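Local structure of tetratricopeptide repeat protein (Parabacteroides merdae ATCC 43184, 4R7S) at residues H71-T76 / Y98-I103; N212-R217 / E238-N243. The protein is of unknown function but, as a helical tetratricopeptide repeat protein, probably serves as a scaffold that binds other proteins or peptides. One frame throughout, in Å; residues are numbered along the deposited sequence.

In the fold
Contacts 1 and 2 lie on opposite sides of the chain's centre, their centres about 34 Å apart and their nearest atoms about 17 Å apart, so they do not touch. Both are surface contacts with one buried residue among the five that touch, and both tie neighbouring antiparallel helices together near a loop; they share no helix. In contact 1 the loop leads into helix 75-87 and meets helix 91-104; in contact 2 the turn after helix 227-238 folds back on helix 211-223. Neither has a hydrogen bond across it. Contact 1 rests on aliphatic groups and backbone carbonyls, whereas contact 2 uses aromatic rings, a valine methyl, an amide oxygen at a ring edge and a selenium atom.

Contact 1: residues H71-T76 / Y98-I103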
ATOM      1  N   HIS A  71      11.580  14.753 -17.351  1.00 49.08           N
ATOM      2  CA  HIS A  71      12.041  13.380 -17.164  1.00 48.33           C
ATOM      3  C   HIS A  71      10.856  12.425 -17.032  1.00 51.69           C
ATOM      4  O   HIS A  71      10.784  11.661 -16.072  1.00 50.63           O
ATOM      5  CB  HIS A  71      12.938  13.326 -15.904  1.00 48.50           C
ATOM      6  CG  HIS A  71      14.011  14.371 -15.902  1.00 51.67           C
ATOM      7  ND1 HIS A  71      13.722  15.697 -15.631  1.00 53.25           N
ATOM      8  CD2 HIS A  71      15.324  14.262 -16.206  1.00 53.15           C
ATOM      9  CE1 HIS A  71      14.861  16.348 -15.781  1.00 52.73           C
ATOM     10  NE2 HIS A  71      15.858  15.523 -16.102  1.00 52.99           N
ATOM     11  N   THR A  72       9.957  12.449 -18.031  1.00 49.60           N
ATOM     12  CA  THR A  72       8.688  11.702 -18.113  1.00 49.96           C
ATOM     13  C   THR A  72       8.808  10.156 -17.999  1.00 54.19           C
ATOM     14  O   THR A  72       7.792   9.481 -17.769  1.00 51.91           O
ATOM     15  CB  THR A  72       7.957  12.042 -19.417  1.00 55.04           C
ATOM     16  OG1 THR A  72       8.797  11.693 -20.516  1.00 59.18           O
ATOM     17  CG2 THR A  72       7.525  13.510 -19.495  1.00 47.72           C
ATOM     18  N   LYS A  73      10.016   9.594 -18.180  1.00 52.22           N
ATOM     19  CA  LYS A  73      10.150   8.136 -18.116  1.00 51.85           C
ATOM     20  C   LYS A  73      11.104   7.678 -16.971  1.00 55.71           C
ATOM     21  O   LYS A  73      11.623   6.551 -16.990  1.00 55.59           O
ATOM     22  CB  LYS A  73      10.555   7.587 -19.498  1.00 53.92           C
ATOM     23  CG  LYS A  73       9.318   7.271 -20.367  1.00 66.64           C
ATOM     24  CD  LYS A  73       8.728   8.442 -21.160  1.00 73.40           C
ATOM     25  CE  LYS A  73       7.356   8.110 -21.708  1.00 71.62           C
ATOM     26  NZ  LYS A  73       6.973   9.001 -22.843  1.00 76.47           N
ATOM     27  N   ASN A  74      11.265   8.547 -15.942  1.00 50.85           N
ATOM     28  CA  ASN A  74      12.057   8.284 -14.741  1.00 48.75           C
ATOM     29  C   ASN A  74      11.281   7.348 -13.794  1.00 48.21           C
ATOM     30  O   ASN A  74      10.293   7.756 -13.178  1.00 46.27           O
ATOM     31  CB  ASN A  74      12.427   9.592 -14.033  1.00 48.05           C
ATOM     32  CG  ASN A  74      13.329   9.371 -12.848  1.00 63.48           C
ATOM     33  OD1 ASN A  74      12.913   8.867 -11.786  1.00 56.50           O
ATOM     34  ND2 ASN A  74      14.599   9.690 -13.033  1.00 51.10           N
ATOM     35  N   ILE A  75      11.762   6.103 -13.683  1.00 44.46           N
ATOM     36  CA  ILE A  75      11.238   5.002 -12.861  1.00 43.60           C
ATOM     37  C   ILE A  75      10.928   5.479 -11.437  1.00 44.92           C
ATOM     38  O   ILE A  75       9.802   5.269 -10.991  1.00 43.49           O
ATOM     39  CB  ILE A  75      12.238   3.799 -12.875  1.00 46.86           C
ATOM     40  CG1 ILE A  75      12.036   2.964 -14.144  1.00 49.02           C
ATOM     41  CG2 ILE A  75      12.112   2.890 -11.637  1.00 47.66           C
ATOM     42  CD1 ILE A  75      13.048   3.191 -15.201  1.00 68.30           C
ATOM     43  N   THR A  76      11.900   6.152 -10.754  1.00 40.29           N
ATOM     44  CA  THR A  76      11.739   6.627  -9.379  1.00 39.01           C
ATOM     45  C   THR A  76      10.576   7.594  -9.258  1.00 42.70           C
ATOM     46  O   THR A  76       9.687   7.328  -8.464  1.00 44.25           O
ATOM     47  CB  THR A  76      13.026   7.231  -8.834  1.00 43.11           C
ATOM     48  OG1 THR A  76      14.038   6.231  -8.887  1.00 38.46           O
ATOM     49  CG2 THR A  76      12.878   7.706  -7.394  1.00 42.96           C
ATOM     50  N   TYR A  98       1.844   3.716 -13.783  1.00 37.57           N
ATOM     51  CA  TYR A  98       2.374   2.344 -13.860  1.00 36.98           C
ATOM     52  C   TYR A  98       2.405   1.917 -15.320  1.00 43.13           C
ATOM     53  O   TYR A  98       3.329   1.220 -15.736  1.00 44.00           O
ATOM     54  CB  TYR A  98       1.572   1.331 -13.004  1.00 37.57           C
ATOM     55  CG  TYR A  98       1.733   1.542 -11.508  1.00 39.03           C
ATOM     56  CD1 TYR A  98       2.996   1.517 -10.911  1.00 41.72           C
ATOM     57  CD2 TYR A  98       0.626   1.736 -10.686  1.00 37.76           C
ATOM     58  CE1 TYR A  98       3.157   1.745  -9.545  1.00 41.34           C
ATOM     59  CE2 TYR A  98       0.771   1.940  -9.313  1.00 37.62           C
ATOM     60  CZ  TYR A  98       2.043   1.961  -8.750  1.00 44.89           C
ATOM     61  OH  TYR A  98       2.226   2.184  -7.407  1.00 40.96           O
ATOM     62  N   ASN A  99       1.437   2.387 -16.113  1.00 39.98           N
ATOM     63  CA  ASN A  99       1.404   2.077 -17.537  1.00 41.05           C
ATOM     64  C   ASN A  99       2.577   2.729 -18.253  1.00 44.95           C
ATOM     65  O   ASN A  99       3.244   2.068 -19.041  1.00 44.91           O
ATOM     66  CB  ASN A  99       0.092   2.503 -18.152  1.00 42.56           C
ATOM     67  CG  ASN A  99      -1.047   1.591 -17.804  1.00 55.70           C
ATOM     68  OD1 ASN A  99      -0.876   0.479 -17.238  1.00 48.93           O
ATOM     69  ND2 ASN A  99      -2.242   2.047 -18.163  1.00 41.29           N
ATOM     70  N   THR A 100       2.871   3.986 -17.929  1.00 42.02           N
ATOM     71  CA  THR A 100       4.032   4.689 -18.478  1.00 43.11           C
ATOM     72  C   THR A 100       5.287   3.903 -18.075  1.00 47.56           C
ATOM     73  O   THR A 100       6.107   3.545 -18.930  1.00 48.74           O
ATOM     74  CB  THR A 100       4.075   6.167 -17.980  1.00 47.92           C
ATOM     75  OG1 THR A 100       2.883   6.849 -18.374  1.00 46.61           O
ATOM     76  CG2 THR A 100       5.304   6.927 -18.492  1.00 43.12           C
ATOM     77  N   LEU A 101       5.406   3.612 -16.775  1.00 42.67           N
ATOM     78  CA  LEU A 101       6.540   2.876 -16.230  1.00 41.89           C
ATOM     79  C   LEU A 101       6.732   1.518 -16.923  1.00 46.45           C
ATOM     80  O   LEU A 101       7.823   1.254 -17.424  1.00 46.23           O
ATOM     81  CB  LEU A 101       6.355   2.677 -14.709  1.00 40.33           C
ATOM     82  CG  LEU A 101       7.597   2.583 -13.894  1.00 42.90           C
ATOM     83  CD1 LEU A 101       7.280   2.840 -12.449  1.00 43.79           C
ATOM     84  CD2 LEU A 101       8.235   1.235 -14.032  1.00 42.88           C
ATOM     85  N   LEU A 102       5.670   0.682 -16.971  1.00 43.56           N
ATOM     86  CA  LEU A 102       5.723  -0.685 -17.492  1.00 43.63           C
ATOM     87  C   LEU A 102       5.830  -0.786 -19.032  1.00 49.89           C
ATOM     88  O   LEU A 102       6.341  -1.789 -19.522  1.00 49.22           O
ATOM     89  CB  LEU A 102       4.556  -1.525 -16.941  1.00 43.23           C
ATOM     90  CG  LEU A 102       4.731  -1.848 -15.437  1.00 47.30           C
ATOM     91  CD1 LEU A 102       3.441  -2.277 -14.783  1.00 46.89           C
ATOM     92  CD2 LEU A 102       5.888  -2.839 -15.199  1.00 48.23           C
ATOM     93  N   ILE A 103       5.416   0.229 -19.788  1.00 48.90           N
ATOM     94  CA  ILE A 103       5.635   0.189 -21.236  1.00 51.22           C
ATOM     95  C   ILE A 103       7.164   0.402 -21.441  1.00 56.92           C
ATOM     96  O   ILE A 103       7.763  -0.276 -22.272  1.00 57.27           O
ATOM     97  CB  ILE A 103       4.720   1.211 -21.991  1.00 55.46           C
ATOM     98  CG1 ILE A 103       3.215   0.779 -21.973  1.00 56.16           C
ATOM     99  CG2 ILE A 103       5.212   1.549 -23.408  1.00 56.41           C
ATOM    100  CD1 ILE A 103       2.841  -0.658 -22.501  1.00 62.91           C
TER
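Thr-100 turns CG2 trans to its backbone N (chi1 -59°), which brings the methyl up to Thr-72 and Lys-73 and points OG1 back along its own helix; in Leu-101, chi1 of -151° carries CG out so that both methyls reach Ile-75. The methyl of Thr-100 rests 3.6 Å from Thr-72 O and 4.0 Å from Lys-73 CE. The lysine chain, bent at chi2, passes Thr-100 at about a right angle, so its aliphatic part makes the touch and not the ammonium group.

The next residue, Leu-101, uses both of its branches. CD1 lies 3.8 Å from the carbonyl oxygen Ile-75 O, while CD2 meets Ile-75 CG1 at 4.2 Å, the two side chains again crossing nearly perpendicular. Ile-75 and Leu-101 also have the nearest CA atoms, 6.2 Å apart. A type I turn from His-71 to Asn-74 folds the loop, closed by the bond from Asn-74 N to His-71 O. Asn-74 then caps the start of helix 75-87 through OD1, which accepts from the N of Ile-77.

Around the pair, Leu-78 of helix 75-87 touches both Thr-100 and Leu-101, and His-108 in the following loop touches Ile-75 and Leu-101. The hydroxyl of Thr-100 is hydrogen-bonded to Asn-96 O within helix 91-104, leaving the methyl to face the loop. The two helices of this antiparallel hairpin are therefore joined here by van der Waals packing, with methyl groups against backbone carbonyls and aliphatic carbon; no hydrogen bond crosses the contact, and the Thr-100 hydroxyl and the Asn-74 cap each bond within their own helix.

Contact 2: residues N212-R217 / E238-N243; sequences NLYVLR and ESMGYN
Val-215 sets a methyl squarely on the ring of Tyr-242, and this is the tight part of the contact. CG2 stands 3.4 Å from the ring centroid and 4° off its normal, a CH-pi contact almost exactly over the middle of the face. The other branch, CG1, reaches the hydroxyl end, 4.0 Å from Tyr-242 OH. With chi1 of -169°, Tyr-242 extends CG trans to its backbone N and lays the ring against helix 211-223. At the edge of the same ring, near its plane, Asn-212 OD1 approaches CE1 at 3.1 Å, its amide turned steeply against the ring. Cutting Tyr-242 back to an alanine would remove the ring, and is likely to leave the Val-215 methyl without its aromatic face, take the edge away from Asn-212 OD1 and open a gap between the turn and helix 211-223.

The looser side is the exposed Met-240, deposited as selenomethionine. Its SE lies 3.7 Å from Tyr-214 CD2, but it reaches the ring obliquely, 4.5 Å from the centroid and 50° off the normal. This Met-aromatic contact therefore lacks the centred fit of the valine. Between the two bulky side chains of the turn, Gly-241 adopts positive phi in a Schellman motif that ends helix 227-238 and reverses the chain.

Tyr-214 packs edge-to-face with Phe-204 of helix 193-206 and also touches Asp-233, Lys-236 and Ala-237 of helix 227-238. Val-215 bears on Ala-237 as well, and both Val-215 and Tyr-242 meet Ile-247. The turn thus links helix 211-223 to its antiparallel partner 227-238 and to the C-terminal helix 244-252, whose start is capped by Asn-243.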
ATOM      1  N   ASN A 212      -7.326  -4.043  10.416  1.00 43.99           N
ATOM      2  CA  ASN A 212      -8.136  -4.846   9.502  1.00 42.27           C
ATOM      3  C   ASN A 212      -8.606  -6.130  10.165  1.00 45.95           C
ATOM      4  O   ASN A 212      -9.762  -6.523   9.982  1.00 45.70           O
ATOM      5  CB  ASN A 212      -7.330  -5.164   8.246  1.00 41.07           C
ATOM      6  CG  ASN A 212      -7.372  -4.088   7.191  1.00 57.93           C
ATOM      7  OD1 ASN A 212      -7.878  -2.989   7.387  1.00 57.86           O
ATOM      8  ND2 ASN A 212      -6.845  -4.384   6.033  1.00 53.23           N
ATOM      9  N   LEU A 213      -7.723  -6.758  10.973  1.00 42.09           N
ATOM     10  CA  LEU A 213      -8.045  -7.987  11.665  1.00 41.25           C
ATOM     11  C   LEU A 213      -9.006  -7.716  12.821  1.00 44.90           C
ATOM     12  O   LEU A 213      -9.835  -8.585  13.122  1.00 44.28           O
ATOM     13  CB  LEU A 213      -6.788  -8.744  12.130  1.00 40.85           C
ATOM     14  CG  LEU A 213      -7.017 -10.245  12.339  1.00 44.26           C
ATOM     15  CD1 LEU A 213      -7.262 -10.974  11.005  1.00 43.54           C
ATOM     16  CD2 LEU A 213      -5.920 -10.874  13.187  1.00 44.91           C
ATOM     17  N   TYR A 214      -8.952  -6.508  13.429  1.00 41.79           N
ATOM     18  CA  TYR A 214      -9.907  -6.166  14.488  1.00 41.54           C
ATOM     19  C   TYR A 214     -11.286  -5.977  13.857  1.00 44.09           C
ATOM     20  O   TYR A 214     -12.261  -6.481  14.402  1.00 43.20           O
ATOM     21  CB  TYR A 214      -9.475  -4.929  15.289  1.00 43.84           C
ATOM     22  CG  TYR A 214      -8.536  -5.222  16.440  1.00 46.55           C
ATOM     23  CD1 TYR A 214      -9.026  -5.625  17.680  1.00 48.68           C
ATOM     24  CD2 TYR A 214      -7.160  -5.063  16.302  1.00 47.69           C
ATOM     25  CE1 TYR A 214      -8.166  -5.908  18.745  1.00 49.38           C
ATOM     26  CE2 TYR A 214      -6.289  -5.323  17.367  1.00 48.98           C
ATOM     27  CZ  TYR A 214      -6.800  -5.724  18.595  1.00 58.17           C
ATOM     28  OH  TYR A 214      -5.957  -5.928  19.671  1.00 59.10           O
ATOM     29  N   VAL A 215     -11.358  -5.339  12.657  1.00 41.16           N
ATOM     30  CA  VAL A 215     -12.623  -5.166  11.907  1.00 40.78           C
ATOM     31  C   VAL A 215     -13.175  -6.557  11.567  1.00 44.00           C
ATOM     32  O   VAL A 215     -14.342  -6.824  11.837  1.00 43.58           O
ATOM     33  CB  VAL A 215     -12.469  -4.279  10.638  1.00 44.41           C
ATOM     34  CG1 VAL A 215     -13.674  -4.404   9.700  1.00 44.24           C
ATOM     35  CG2 VAL A 215     -12.242  -2.827  11.012  1.00 44.14           C
ATOM     36  N   LEU A 216     -12.306  -7.448  11.031  1.00 40.56           N
ATOM     37  CA  LEU A 216     -12.626  -8.825  10.665  1.00 39.31           C
ATOM     38  C   LEU A 216     -13.184  -9.603  11.866  1.00 42.79           C
ATOM     39  O   LEU A 216     -14.267 -10.193  11.747  1.00 43.07           O
ATOM     40  CB  LEU A 216     -11.405  -9.552  10.064  1.00 38.89           C
ATOM     41  CG  LEU A 216     -11.746 -10.864   9.321  1.00 43.48           C
ATOM     42  CD1 LEU A 216     -12.727 -10.625   8.153  1.00 43.74           C
ATOM     43  CD2 LEU A 216     -10.505 -11.576   8.848  1.00 44.08           C
ATOM     44  N   ARG A 217     -12.487  -9.569  13.022  1.00 38.06           N
ATOM     45  CA  ARG A 217     -13.008 -10.213  14.229  1.00 37.67           C
ATOM     46  C   ARG A 217     -14.337  -9.552  14.698  1.00 41.06           C
ATOM     47  O   ARG A 217     -15.239 -10.249  15.174  1.00 41.86           O
ATOM     48  CB  ARG A 217     -11.980 -10.191  15.364  1.00 36.75           C
ATOM     49  CG  ARG A 217     -12.361 -11.189  16.463  1.00 39.36           C
ATOM     50  CD  ARG A 217     -11.258 -11.386  17.455  1.00 46.25           C
ATOM     51  NE  ARG A 217     -11.069 -10.192  18.270  1.00 46.77           N
ATOM     52  CZ  ARG A 217     -10.312 -10.157  19.353  1.00 55.43           C
ATOM     53  NH1 ARG A 217      -9.655 -11.240  19.746  1.00 38.98           N
ATOM     54  NH2 ARG A 217     -10.197  -9.035  20.053  1.00 45.06           N
ATOM     55  N   GLU A 238     -10.600   1.601  15.112  1.00 50.70           N
ATOM     56  CA  GLU A 238     -10.689   3.051  14.884  1.00 51.58           C
ATOM     57  C   GLU A 238      -9.459   3.747  15.511  1.00 56.26           C
ATOM     58  O   GLU A 238      -8.773   4.536  14.835  1.00 56.17           O
ATOM     59  CB  GLU A 238     -12.003   3.610  15.455  1.00 53.28           C
ATOM     60  CG  GLU A 238     -12.173   5.112  15.287  1.00 63.62           C
ATOM     61  CD  GLU A 238     -13.530   5.677  15.665  1.00 91.46           C
ATOM     62  OE1 GLU A 238     -14.179   5.149  16.603  1.00 73.01           O
ATOM     63  OE2 GLU A 238     -13.926   6.684  15.034  1.00 95.27           O
ATOM     64  N   SER A 239      -9.147   3.378  16.780  1.00 51.27           N
ATOM     65  CA  SER A 239      -7.996   3.884  17.523  1.00 50.47           C
ATOM     66  C   SER A 239      -6.675   3.559  16.800  1.00 54.46           C
ATOM     67  O   SER A 239      -5.637   4.124  17.148  1.00 55.29           O
ATOM     68  CB  SER A 239      -7.979   3.306  18.935  1.00 52.26           C
ATOM     69  OG  SER A 239      -7.361   2.030  18.986  1.00 59.73           O
HETATM   70  N   MSE A 240      -6.725   2.641  15.801  1.00 48.96           N
HETATM   71  CA  MSE A 240      -5.568   2.195  15.024  1.00 47.06           C
HETATM   72  C   MSE A 240      -5.530   2.822  13.613  1.00 53.73           C
HETATM   73  O   MSE A 240      -4.639   2.497  12.812  1.00 53.76           O
HETATM   74  CB  MSE A 240      -5.557   0.664  14.950  1.00 47.59           C
HETATM   75  CG  MSE A 240      -5.148   0.036  16.270  1.00 52.56           C
HETATM   76 SE   MSE A 240      -5.288  -1.892  16.276  0.75 57.09          SE
HETATM   77  CE  MSE A 240      -3.668  -2.287  15.198  1.00 53.37           C
ATOM     78  N   GLY A 241      -6.477   3.722  13.335  1.00 51.66           N
ATOM     79  CA  GLY A 241      -6.539   4.440  12.067  1.00 51.41           C
ATOM     80  C   GLY A 241      -7.312   3.808  10.926  1.00 54.62           C
ATOM     81  O   GLY A 241      -7.078   4.172   9.768  1.00 55.30           O
ATOM     82  N   TYR A 242      -8.265   2.895  11.223  1.00 48.94           N
ATOM     83  CA  TYR A 242      -9.120   2.303  10.186  1.00 47.68           C
ATOM     84  C   TYR A 242     -10.093   3.365   9.690  1.00 53.82           C
ATOM     85  O   TYR A 242     -10.523   4.186  10.507  1.00 54.57           O
ATOM     86  CB  TYR A 242      -9.894   1.084  10.740  1.00 47.48           C
ATOM     87  CG  TYR A 242     -10.593   0.259   9.677  1.00 47.04           C
ATOM     88  CD1 TYR A 242      -9.946  -0.810   9.056  1.00 47.45           C
ATOM     89  CD2 TYR A 242     -11.901   0.540   9.296  1.00 48.91           C
ATOM     90  CE1 TYR A 242     -10.582  -1.564   8.065  1.00 47.91           C
ATOM     91  CE2 TYR A 242     -12.548  -0.215   8.318  1.00 50.89           C
ATOM     92  CZ  TYR A 242     -11.886  -1.268   7.706  1.00 55.22           C
ATOM     93  OH  TYR A 242     -12.527  -2.014   6.746  1.00 57.19           O
ATOM     94  N   ASN A 243     -10.470   3.338   8.379  1.00 51.20           N
ATOM     95  CA  ASN A 243     -11.417   4.281   7.756  1.00 52.38           C
ATOM     96  C   ASN A 243     -12.555   4.674   8.723  1.00 58.52           C
ATOM     97  O   ASN A 243     -13.403   3.843   9.079  1.00 58.30           O
ATOM     98  CB  ASN A 243     -12.003   3.744   6.436  1.00 52.93           C
ATOM     99  CG  ASN A 243     -12.758   4.803   5.647  1.00 76.53           C
ATOM    100  OD1 ASN A 243     -13.881   5.189   5.976  1.00 71.01           O
ATOM    101  ND2 ASN A 243     -12.149   5.324   4.603  1.00 70.88           N
TER